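Local coordinates for capsid protein (Macrobrachium rosenbergii nodavirus, PDB 5YKU) that forms the protruding domain of the viral capsid protein, which probably builds the dimeric spikes on the surface of the virus particle, at residues A[56-61]-A[73-78]. Sequence-based numbering, arbitrary orientation.
Sequences LQKCTI and SYFDTS
Asp76 OD1 is gripped by two donors that reach it from opposite faces of the carboxylate: the backbone N of Gln57, 3.1 Å from Asp76 OD1 on a nearly straight bond, and the hydroxyl of its neighbour Thr77, with OG1 2.8 Å from OD1. Having donated to the carboxylate, Thr77 OG1 accepts from Leu56 N at 2.9 Å, so side chains take over the cross-strand pairing where 73-75 ends. With CG between the backbone N and the carbonyl carbon (chi1 67°), Asp76 swings its carboxylate against Gln57, whose amide plane runs nearly parallel to it (9° apart) but offset. Asp76 OD2 has a salt bridge to Arg50 and a hydrogen bond to Ser53 OG; Arg50 also bonds Gln57 OE1. Strands 57-63 and 69-75 form an antiparallel beta hairpin within the all-beta protruding domain, and Cys59 and Tyr74 are its hydrogen-bonded pair here, with Tyr74 N to Cys59 O at 2.8 Å and Cys59 N to Tyr74 O at 3.0 Å. On the buried face, Ile61 CD1 meets the edge of the Tyr74 ring at CE2 (3.9 Å), while Cys59 SG sits obliquely to that ring. On the other face, Phe75 turns CG anti to its backbone N (chi1 -164°) and lies alongside Leu56, CZ being 3.6 Å from Leu56 CB, with Lys58 CA at the ring edge. Farther along this face water bridges Thr60 OG1 and Ser73 OG.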
loop_
_atom_site.group_PDB
_atom_site.type_symbol
_atom_site.label_atom_id
_atom_site.label_comp_id
_atom_site.label_asym_id
_atom_site.label_seq_id
_atom_site.Cartn_x
_atom_site.Cartn_y
_atom_site.Cartn_z
ATOM N N LEU A 56 -15.262 -4.208 -12.112
ATOM C CA LEU A 56 -15.192 -2.874 -11.605
ATOM C C LEU A 56 -14.841 -2.803 -10.130
ATOM O O LEU A 56 -15.599 -2.377 -9.253
ATOM C CB LEU A 56 -16.443 -2.024 -11.847
ATOM C CG LEU A 56 -16.770 -1.732 -13.319
ATOM C CD1 LEU A 56 -17.373 -2.894 -14.079
ATOM C CD2 LEU A 56 -17.791 -0.515 -13.373
ATOM N N GLN A 57 -13.682 -3.337 -9.747
ATOM C CA GLN A 57 -13.235 -3.449 -8.377
ATOM C C GLN A 57 -12.389 -2.236 -8.045
ATOM O O GLN A 57 -11.196 -2.133 -8.407
ATOM C CB GLN A 57 -12.548 -4.821 -8.162
ATOM C CG GLN A 57 -13.525 -5.941 -8.364
ATOM C CD GLN A 57 -13.023 -7.330 -8.141
ATOM O OE1 GLN A 57 -11.788 -7.586 -8.241
ATOM N NE2 GLN A 57 -13.892 -8.224 -7.867
ATOM N N LYS A 58 -12.961 -1.239 -7.395
ATOM C CA LYS A 58 -12.306 -0.002 -7.036
ATOM C C LYS A 58 -11.810 -0.038 -5.599
ATOM O O LYS A 58 -12.571 -0.428 -4.680
ATOM C CB LYS A 58 -13.305 1.170 -7.129
ATOM C CG LYS A 58 -12.647 2.539 -6.932
ATOM C CD LYS A 58 -13.694 3.695 -6.966
ATOM C CE LYS A 58 -13.051 5.002 -6.775
ATOM N NZ LYS A 58 -14.197 6.007 -6.861
ATOM N N CYS A 59 -10.556 0.352 -5.389
ATOM C CA CYS A 59 -10.029 0.453 -4.030
ATOM C C CYS A 59 -9.216 1.720 -3.902
ATOM O O CYS A 59 -8.424 2.021 -4.807
ATOM C CB CYS A 59 -9.124 -0.794 -3.788
ATOM S SG CYS A 59 -8.275 -0.730 -2.170
ATOM N N THR A 60 -9.437 2.421 -2.834
ATOM C CA THR A 60 -8.700 3.647 -2.512
ATOM C C THR A 60 -8.090 3.539 -1.159
ATOM O O THR A 60 -8.813 3.083 -0.192
ATOM C CB THR A 60 -9.620 4.880 -2.571
ATOM O OG1 THR A 60 -10.364 4.879 -3.782
ATOM C CG2 THR A 60 -8.867 6.134 -2.488
ATOM N N ILE A 61 -6.851 3.897 -0.982
ATOM C CA ILE A 61 -6.110 3.688 0.272
ATOM C C ILE A 61 -5.480 4.948 0.712
ATOM O O ILE A 61 -4.862 5.666 -0.077
ATOM C CB ILE A 61 -5.051 2.592 0.113
ATOM C CG1 ILE A 61 -5.823 1.375 -0.495
ATOM C CG2 ILE A 61 -4.319 2.352 1.436
ATOM C CD1 ILE A 61 -5.017 0.187 -0.498
ATOM N N SER A 73 -4.765 4.495 -5.602
ATOM C CA SER A 73 -5.961 4.100 -6.292
ATOM C C SER A 73 -5.752 2.877 -7.098
ATOM O O SER A 73 -4.793 2.806 -7.929
ATOM C CB SER A 73 -6.436 5.182 -7.220
ATOM O OG SER A 73 -6.963 6.294 -6.517
ATOM N N TYR A 74 -6.662 1.881 -7.024
ATOM C CA TYR A 74 -6.724 0.718 -7.875
ATOM C C TYR A 74 -8.042 0.669 -8.592
ATOM O O TYR A 74 -9.098 0.894 -7.986
ATOM C CB TYR A 74 -6.578 -0.558 -7.097
ATOM C CG TYR A 74 -5.293 -0.688 -6.305
ATOM C CD1 TYR A 74 -4.143 -1.271 -6.861
ATOM C CD2 TYR A 74 -5.264 -0.295 -4.994
ATOM C CE1 TYR A 74 -2.985 -1.392 -6.119
ATOM C CE2 TYR A 74 -4.109 -0.451 -4.232
ATOM C CZ TYR A 74 -2.983 -0.999 -4.791
ATOM O OH TYR A 74 -1.823 -1.124 -4.045
ATOM N N PHE A 75 -8.038 0.255 -9.847
ATOM C CA PHE A 75 -9.278 -0.071 -10.606
ATOM C C PHE A 75 -8.897 -0.961 -11.698
ATOM O O PHE A 75 -7.900 -0.712 -12.390
ATOM C CB PHE A 75 -9.951 1.194 -11.143
ATOM C CG PHE A 75 -11.367 0.973 -11.577
ATOM C CD1 PHE A 75 -12.317 0.660 -10.622
ATOM C CD2 PHE A 75 -11.767 1.010 -12.844
ATOM C CE1 PHE A 75 -13.664 0.530 -10.934
ATOM C CE2 PHE A 75 -13.127 0.810 -13.196
ATOM C CZ PHE A 75 -14.068 0.645 -12.249
ATOM N N ASP A 76 -9.646 -2.036 -11.949
ATOM C CA ASP A 76 -9.224 -3.086 -12.875
ATOM C C ASP A 76 -9.957 -3.164 -14.164
ATOM O O ASP A 76 -9.636 -4.051 -14.931
ATOM C CB ASP A 76 -9.230 -4.414 -12.116
ATOM C CG ASP A 76 -10.607 -4.895 -11.693
ATOM O OD1 ASP A 76 -11.591 -4.111 -11.833
ATOM O OD2 ASP A 76 -10.672 -6.113 -11.265
ATOM N N THR A 77 -10.935 -2.340 -14.431
ATOM C CA THR A 77 -11.841 -2.581 -15.567
ATOM C C THR A 77 -11.898 -1.394 -16.454
ATOM O O THR A 77 -12.394 -0.308 -16.072
ATOM C CB THR A 77 -13.260 -2.937 -15.075
ATOM O OG1 THR A 77 -13.192 -4.071 -14.176
ATOM C CG2 THR A 77 -14.164 -3.245 -16.203
ATOM N N SER A 78 -11.408 -1.503 -17.668
ATOM C CA SER A 78 -11.380 -0.462 -18.706
ATOM C C SER A 78 -10.479 0.705 -18.364
ATOM O O SER A 78 -9.370 0.785 -18.870
ATOM C CB SER A 78 -12.755 0.007 -19.102
ATOM O OG SER A 78 -12.442 0.812 -20.275
HETATM O O HOH W 1 -9.502 5.542 -6.218
#